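Local coordinates for protein putative SAM-dependent O-methyltranferase (Podospora anserina, PDB 4YMH) that binds S-adenosyl-L-homocysteine, the demethylated form of S-adenosylmethionine, and is probably a cation-dependent O-methyltransferase, at residues 31-35 with 76-82; 84-88 with 114-120. One frame throughout, in Å; residues are numbered along the deposited sequence.

Interaction 1 of 2, residues 31-35 with 76-82. With SAH (S-adenosyl-L-homocysteine), chain E.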
loop_
_atom_site.group_PDB
_atom_site.type_symbol
_atom_site.label_atom_id
_atom_site.label_comp_id
_atom_site.label_asym_id
_atom_site.label_seq_id
_atom_site.Cartn_x
_atom_site.Cartn_y
_atom_site.Cartn_z
ATOM N N LEU A 31 22.821 1.811 -0.801
ATOM C CA LEU A 31 21.832 1.059 -1.560
ATOM C C LEU A 31 21.598 1.700 -2.928
ATOM O O LEU A 31 21.394 1.001 -3.910
ATOM C CB LEU A 31 20.523 0.942 -0.771
ATOM C CG LEU A 31 19.488 -0.056 -1.311
ATOM C CD1 LEU A 31 20.160 -1.381 -1.570
ATOM C CD2 LEU A 31 18.310 -0.222 -0.332
ATOM N N VAL A 32 21.626 3.027 -2.993
ATOM C CA VAL A 32 21.623 3.703 -4.285
ATOM C C VAL A 32 22.801 3.211 -5.130
ATOM O O VAL A 32 22.645 2.879 -6.311
ATOM C CB VAL A 32 21.723 5.231 -4.141
ATOM C CG1 VAL A 32 21.828 5.881 -5.517
ATOM C CG2 VAL A 32 20.545 5.785 -3.363
ATOM N N GLU A 33 23.979 3.158 -4.514
ATOM C CA GLU A 33 25.174 2.695 -5.218
ATOM C C GLU A 33 24.997 1.266 -5.751
ATOM O O GLU A 33 25.380 0.962 -6.889
ATOM C CB GLU A 33 26.403 2.776 -4.304
ATOM C CG GLU A 33 27.697 2.373 -4.979
ATOM C CD GLU A 33 28.914 2.544 -4.082
ATOM O OE1 GLU A 33 28.777 2.407 -2.850
ATOM O OE2 GLU A 33 30.010 2.823 -4.614
ATOM N N HIS A 34 24.412 0.391 -4.940
ATOM C CA HIS A 34 24.161 -0.969 -5.409
ATOM C C HIS A 34 23.145 -1.003 -6.567
ATOM O O HIS A 34 23.286 -1.784 -7.516
ATOM C CB HIS A 34 23.675 -1.853 -4.262
ATOM C CG HIS A 34 23.284 -3.226 -4.695
ATOM N ND1 HIS A 34 24.207 -4.189 -5.051
ATOM C CD2 HIS A 34 22.068 -3.799 -4.853
ATOM C CE1 HIS A 34 23.575 -5.293 -5.401
ATOM N NE2 HIS A 34 22.274 -5.082 -5.294
ATOM N N TRP A 35 22.130 -0.152 -6.485
ATOM C CA TRP A 35 21.081 -0.092 -7.506
ATOM C C TRP A 35 21.685 0.330 -8.850
ATOM O O TRP A 35 21.487 -0.330 -9.892
ATOM C CB TRP A 35 19.985 0.879 -7.047
ATOM C CG TRP A 35 18.734 0.902 -7.868
ATOM C CD1 TRP A 35 17.683 0.030 -7.795
ATOM C CD2 TRP A 35 18.379 1.875 -8.857
ATOM N NE1 TRP A 35 16.703 0.393 -8.687
ATOM C CE2 TRP A 35 17.105 1.522 -9.354
ATOM C CE3 TRP A 35 19.015 3.010 -9.376
ATOM C CZ2 TRP A 35 16.462 2.256 -10.346
ATOM C CZ3 TRP A 35 18.372 3.741 -10.358
ATOM C CH2 TRP A 35 17.107 3.360 -10.833
ATOM N N SER A 76 19.914 -9.417 -7.948
ATOM C CA SER A 76 21.231 -8.877 -7.572
ATOM C C SER A 76 21.347 -8.518 -6.082
ATOM O O SER A 76 22.383 -8.024 -5.638
ATOM C CB SER A 76 21.572 -7.647 -8.414
ATOM O OG SER A 76 20.984 -6.473 -7.871
ATOM N N GLY A 77 20.297 -8.783 -5.314
ATOM C CA GLY A 77 20.312 -8.538 -3.882
ATOM C C GLY A 77 19.716 -7.210 -3.423
ATOM O O GLY A 77 19.736 -6.900 -2.232
ATOM N N TYR A 78 19.197 -6.418 -4.355
ATOM C CA TYR A 78 18.640 -5.099 -4.023
ATOM C C TYR A 78 17.536 -5.147 -2.969
ATOM O O TYR A 78 17.579 -4.392 -1.984
ATOM C CB TYR A 78 18.105 -4.417 -5.288
ATOM C CG TYR A 78 17.393 -3.097 -5.047
ATOM C CD1 TYR A 78 18.095 -1.971 -4.623
ATOM C CD2 TYR A 78 16.019 -2.972 -5.259
ATOM C CE1 TYR A 78 17.448 -0.764 -4.409
ATOM C CE2 TYR A 78 15.363 -1.761 -5.045
ATOM C CZ TYR A 78 16.087 -0.663 -4.621
ATOM O OH TYR A 78 15.459 0.552 -4.403
ATOM N N SER A 79 16.545 -6.018 -3.159
ATOM C CA SER A 79 15.442 -6.058 -2.197
ATOM C C SER A 79 15.898 -6.702 -0.884
ATOM O O SER A 79 15.472 -6.274 0.182
ATOM C CB SER A 79 14.198 -6.767 -2.767
ATOM O OG SER A 79 14.470 -8.074 -3.231
ATOM N N ALA A 80 16.792 -7.691 -0.946
ATOM C CA ALA A 80 17.374 -8.234 0.288
ATOM C C ALA A 80 18.095 -7.149 1.098
ATOM O O ALA A 80 17.975 -7.104 2.326
ATOM C CB ALA A 80 18.342 -9.387 -0.027
ATOM N N LEU A 81 18.842 -6.277 0.421
ATOM C CA LEU A 81 19.547 -5.215 1.126
ATOM C C LEU A 81 18.572 -4.152 1.644
ATOM O O LEU A 81 18.827 -3.530 2.687
ATOM C CB LEU A 81 20.617 -4.578 0.232
ATOM C CG LEU A 81 21.807 -5.505 -0.073
ATOM C CD1 LEU A 81 22.708 -4.922 -1.165
ATOM C CD2 LEU A 81 22.612 -5.779 1.196
ATOM N N ALA A 82 17.462 -3.946 0.932
ATOM C CA ALA A 82 16.417 -3.063 1.458
ATOM C C ALA A 82 15.851 -3.608 2.774
ATOM O O ALA A 82 15.746 -2.874 3.761
ATOM C CB ALA A 82 15.290 -2.868 0.440
HETATM N N SAH E . 13.742 -9.151 -5.889
HETATM C CA SAH E . 14.657 -8.536 -6.808
HETATM C CB SAH E . 14.359 -8.935 -8.251
HETATM C CG SAH E . 13.960 -10.386 -8.506
HETATM S SD SAH E . 13.832 -10.702 -10.227
HETATM C C SAH E . 14.607 -7.035 -6.706
HETATM O O SAH E . 15.538 -6.374 -7.100
HETATM O OXT SAH E . 13.613 -6.506 -6.231
HETATM C "C5'" SAH E . 13.398 -12.390 -10.122
HETATM C "C4'" SAH E . 14.536 -13.313 -9.713
HETATM O "O4'" SAH E . 14.025 -14.611 -9.473
HETATM C "C3'" SAH E . 15.574 -13.479 -10.797
HETATM O "O3'" SAH E . 16.863 -13.200 -10.306
HETATM C "C2'" SAH E . 15.470 -14.926 -11.203
HETATM O "O2'" SAH E . 16.675 -15.472 -11.638
HETATM C "C1'" SAH E . 14.896 -15.592 -9.977
HETATM N N9 SAH E . 14.140 -16.818 -10.270
HETATM C C8 SAH E . 13.362 -17.064 -11.308
HETATM N N7 SAH E . 12.839 -18.275 -11.229
HETATM C C5 SAH E . 13.278 -18.820 -10.121
HETATM C C6 SAH E . 13.100 -20.091 -9.422
HETATM N N6 SAH E . 12.326 -21.006 -9.962
HETATM N N1 SAH E . 13.720 -20.284 -8.262
HETATM C C2 SAH E . 14.484 -19.331 -7.741
HETATM N N3 SAH E . 14.689 -18.156 -8.304
HETATM C C4 SAH E . 14.121 -17.850 -9.477
#
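The helical segments 31-35 and 78-82 run almost antiparallel (173°) with their axes 10.4 Å apart, setting Leu31 against Leu81 and Trp35 against Tyr78. Tyr78 holds CG anti to the backbone N (chi1 175°), which swings its ring out between Leu31 and Trp35. Trp35 CD1 lies over one face, off centre and 3.5 Å from Tyr78 CE1, with the indole inclined to the phenol. Leu31 meets this ring at about a right angle: its CD1 packs 3.7 Å from Tyr78 CD1 and touches Leu81 CB, while CD2 rests on Ala82. Leu81 CD1 in turn sits over the centre of the His34 imidazole, 4.0 Å from the ring centroid, as a CH-pi contact. His34 NE2 gives Ser76 OG a weak, bent bond (3.2 Å), and that hydroxyl also pairs with Thr38. Ser79 turns its CB away from helix 31-35, and its OG accepts from the amino N of S-adenosyl-L-homocysteine at 3.0 Å. Trp35 NE1 bonds to the backbone oxygen of Ser49, which binds the same ligand, and the Tyr78 hydroxyl to that of Ser50. Helix 101-114 packs on Leu31, His34 and Leu81, and helix 51-64 on Trp35 and Ala82.

Interaction 2 of 2, residues 84-88 with 114-120; sequences YEGTR and YGVGDRV
Arg119 spreads its guanidinium nearly flat over the Tyr84 ring, the planes only 17° apart and NH2 3.2 Å from Tyr84 CD1, displaced toward the rim. Two bonds near the guanidinium plane fix its rotation: NH2 gives to Tyr84 O (2.9 Å), tilted from the carbonyl plane, and NH1 to Thr87 OG1 (2.8 Å). Tyr84 O also accepts from Thr87 N on the opposite face of its carbonyl plane, and Arg119 NH1 further reaches Ala92 O. The arginine starts with CG between its backbone N and carbonyl carbon (chi1 68°), then runs extended to NE, which carries NE and CZ over the CD1 and CE1 side of the ring. An alanine at this position would uncover that face and is likely to cost Thr87 OG1 and Ala92 O the NH1 donor and leave Tyr84 O with Thr87 N. On the other face, Val116 CG1 sits 3.9 Å from the Tyr84 ring centroid in a CH-pi contact, while water 2, in the ring plane, lies 2.7 Å from Tyr84 OH. Alongside, Tyr114 OH donates to the anti lone pair of Glu85 OE2 (2.7 Å). Arg88 grips the same carboxylate side-on from above its plane, with NE 2.6 Å from Glu85 OE1 and NH2 on OE2, a pairing that probably favours the ionised acid. Gly115, at positive phi, ends helix 101-114 in a Schellman motif, and a type I turn from Gly117 to Val120 leads into strand 120-124: the helix-to-strand connection of a Rossmann-like class I methyltransferase, packed on the end of helix 78-86.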
loop_
_atom_site.group_PDB
_atom_site.type_symbol
_atom_site.label_atom_id
_atom_site.label_comp_id
_atom_site.label_asym_id
_atom_site.label_seq_id
_atom_site.Cartn_x
_atom_site.Cartn_y
_atom_site.Cartn_z
ATOM N N TYR A 84 17.277 -5.688 4.781
ATOM C CA TYR A 84 18.400 -5.575 5.707
ATOM C C TYR A 84 18.432 -4.186 6.346
ATOM O O TYR A 84 18.507 -4.051 7.579
ATOM C CB TYR A 84 19.719 -5.894 4.970
ATOM C CG TYR A 84 20.972 -5.767 5.824
ATOM C CD1 TYR A 84 21.385 -6.807 6.650
ATOM C CD2 TYR A 84 21.734 -4.610 5.804
ATOM C CE1 TYR A 84 22.520 -6.694 7.434
ATOM C CE2 TYR A 84 22.878 -4.482 6.592
ATOM C CZ TYR A 84 23.266 -5.530 7.403
ATOM O OH TYR A 84 24.399 -5.415 8.178
ATOM N N GLU A 85 18.337 -3.150 5.518
ATOM C CA GLU A 85 18.354 -1.782 6.041
ATOM C C GLU A 85 17.159 -1.531 6.961
ATOM O O GLU A 85 17.269 -0.828 7.977
ATOM C CB GLU A 85 18.348 -0.756 4.898
ATOM C CG GLU A 85 19.674 -0.612 4.136
ATOM C CD GLU A 85 20.771 0.081 4.936
ATOM O OE1 GLU A 85 20.511 0.544 6.074
ATOM O OE2 GLU A 85 21.903 0.172 4.414
ATOM N N GLY A 86 16.016 -2.109 6.602
ATOM C CA GLY A 86 14.804 -1.879 7.369
ATOM C C GLY A 86 14.744 -2.642 8.677
ATOM O O GLY A 86 13.851 -2.405 9.491
ATOM N N THR A 87 15.679 -3.569 8.879
ATOM C CA THR A 87 15.698 -4.350 10.115
ATOM C C THR A 87 17.018 -4.278 10.900
ATOM O O THR A 87 17.349 -5.197 11.656
ATOM C CB THR A 87 15.391 -5.823 9.817
ATOM O OG1 THR A 87 16.314 -6.312 8.836
ATOM C CG2 THR A 87 13.963 -5.978 9.316
ATOM N N ARG A 88 17.758 -3.186 10.740
ATOM C CA ARG A 88 19.023 -3.012 11.442
ATOM C C ARG A 88 18.865 -3.045 12.963
ATOM O O ARG A 88 19.738 -3.539 13.666
ATOM C CB ARG A 88 19.690 -1.696 11.041
ATOM C CG ARG A 88 20.428 -1.742 9.732
ATOM C CD ARG A 88 21.140 -0.435 9.456
ATOM N NE ARG A 88 21.786 -0.463 8.150
ATOM C CZ ARG A 88 23.027 -0.885 7.934
ATOM N NH1 ARG A 88 23.776 -1.305 8.947
ATOM N NH2 ARG A 88 23.520 -0.878 6.704
ATOM N N TYR A 114 28.742 -5.019 0.982
ATOM C CA TYR A 114 27.842 -4.226 1.818
ATOM C C TYR A 114 28.147 -4.419 3.295
ATOM O O TYR A 114 27.784 -3.586 4.131
ATOM C CB TYR A 114 26.395 -4.617 1.537
ATOM C CG TYR A 114 25.399 -3.493 1.649
ATOM C CD1 TYR A 114 24.758 -3.218 2.856
ATOM C CD2 TYR A 114 25.086 -2.712 0.548
ATOM C CE1 TYR A 114 23.845 -2.185 2.961
ATOM C CE2 TYR A 114 24.160 -1.682 0.637
ATOM C CZ TYR A 114 23.541 -1.426 1.843
ATOM O OH TYR A 114 22.621 -0.402 1.926
ATOM N N GLY A 115 28.803 -5.532 3.610
ATOM C CA GLY A 115 29.144 -5.860 4.980
ATOM C C GLY A 115 27.952 -6.337 5.791
ATOM O O GLY A 115 27.820 -5.986 6.960
ATOM N N VAL A 116 27.083 -7.138 5.184
ATOM C CA VAL A 116 25.972 -7.716 5.932
ATOM C C VAL A 116 26.516 -8.755 6.909
ATOM O O VAL A 116 27.610 -9.287 6.720
ATOM C CB VAL A 116 24.912 -8.354 5.003
ATOM C CG1 VAL A 116 24.430 -7.339 3.984
ATOM C CG2 VAL A 116 25.474 -9.580 4.307
ATOM N N GLY A 117 25.769 -9.035 7.968
ATOM C CA GLY A 117 26.218 -10.015 8.935
ATOM C C GLY A 117 25.843 -11.416 8.513
ATOM O O GLY A 117 25.557 -11.673 7.344
ATOM N N ASP A 118 25.776 -12.326 9.452
ATOM C CA ASP A 118 25.344 -13.673 9.190
ATOM C C ASP A 118 23.851 -13.698 8.988
ATOM O O ASP A 118 23.318 -14.650 8.494
ATOM C CB ASP A 118 25.658 -14.563 10.390
ATOM C CG ASP A 118 27.079 -15.099 10.368
ATOM O OD1 ASP A 118 27.272 -16.259 10.736
ATOM O OD2 ASP A 118 28.001 -14.367 9.973
ATOM N N ARG A 119 23.163 -12.651 9.404
ATOM C CA ARG A 119 21.692 -12.663 9.347
ATOM C C ARG A 119 21.061 -12.659 7.949
ATOM O O ARG A 119 19.857 -12.902 7.822
ATOM C CB ARG A 119 21.120 -11.490 10.153
ATOM C CG ARG A 119 21.350 -10.083 9.619
ATOM C CD ARG A 119 20.843 -9.074 10.687
ATOM N NE ARG A 119 20.914 -7.670 10.275
ATOM C CZ ARG A 119 19.911 -6.992 9.717
ATOM N NH1 ARG A 119 18.752 -7.584 9.491
ATOM N NH2 ARG A 119 20.067 -5.721 9.380
ATOM N N VAL A 120 21.845 -12.378 6.910
ATOM C CA VAL A 120 21.362 -12.517 5.532
ATOM C C VAL A 120 21.841 -13.843 4.962
ATOM O O VAL A 120 23.022 -14.098 4.913
ATOM C CB VAL A 120 21.842 -11.376 4.628
ATOM C CG1 VAL A 120 21.409 -11.616 3.196
ATOM C CG2 VAL A 120 21.321 -10.041 5.143
HETATM O O HOH W 1 26.312 -3.018 6.684
HETATM O O HOH W 2 24.640 -7.487 9.837
#

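Both interactions use helix 78-86, at successive parts of its length. Interaction 1 is buried and mostly apolar, with aromatic and leucine packing, one weak bond and S-adenosyl-L-homocysteine bonded to Ser79 of the same helix. Interaction 2, partly buried and about 12 Å from that ligand at its Val120 side chain, pairs buried Tyr84, Glu85 and Thr87 at the helix end with Tyr114 and Arg119 of a more exposed stretch, and brings in waters. The two meet directly: Leu81 CD2 lies 3.6 Å from Tyr114 CG and 3.7 Å from Val116 CG1. Leu81 of helix 78-86 thus joins them, packing on Tyr114 at the end of helix 101-114 and on Val116 just after it.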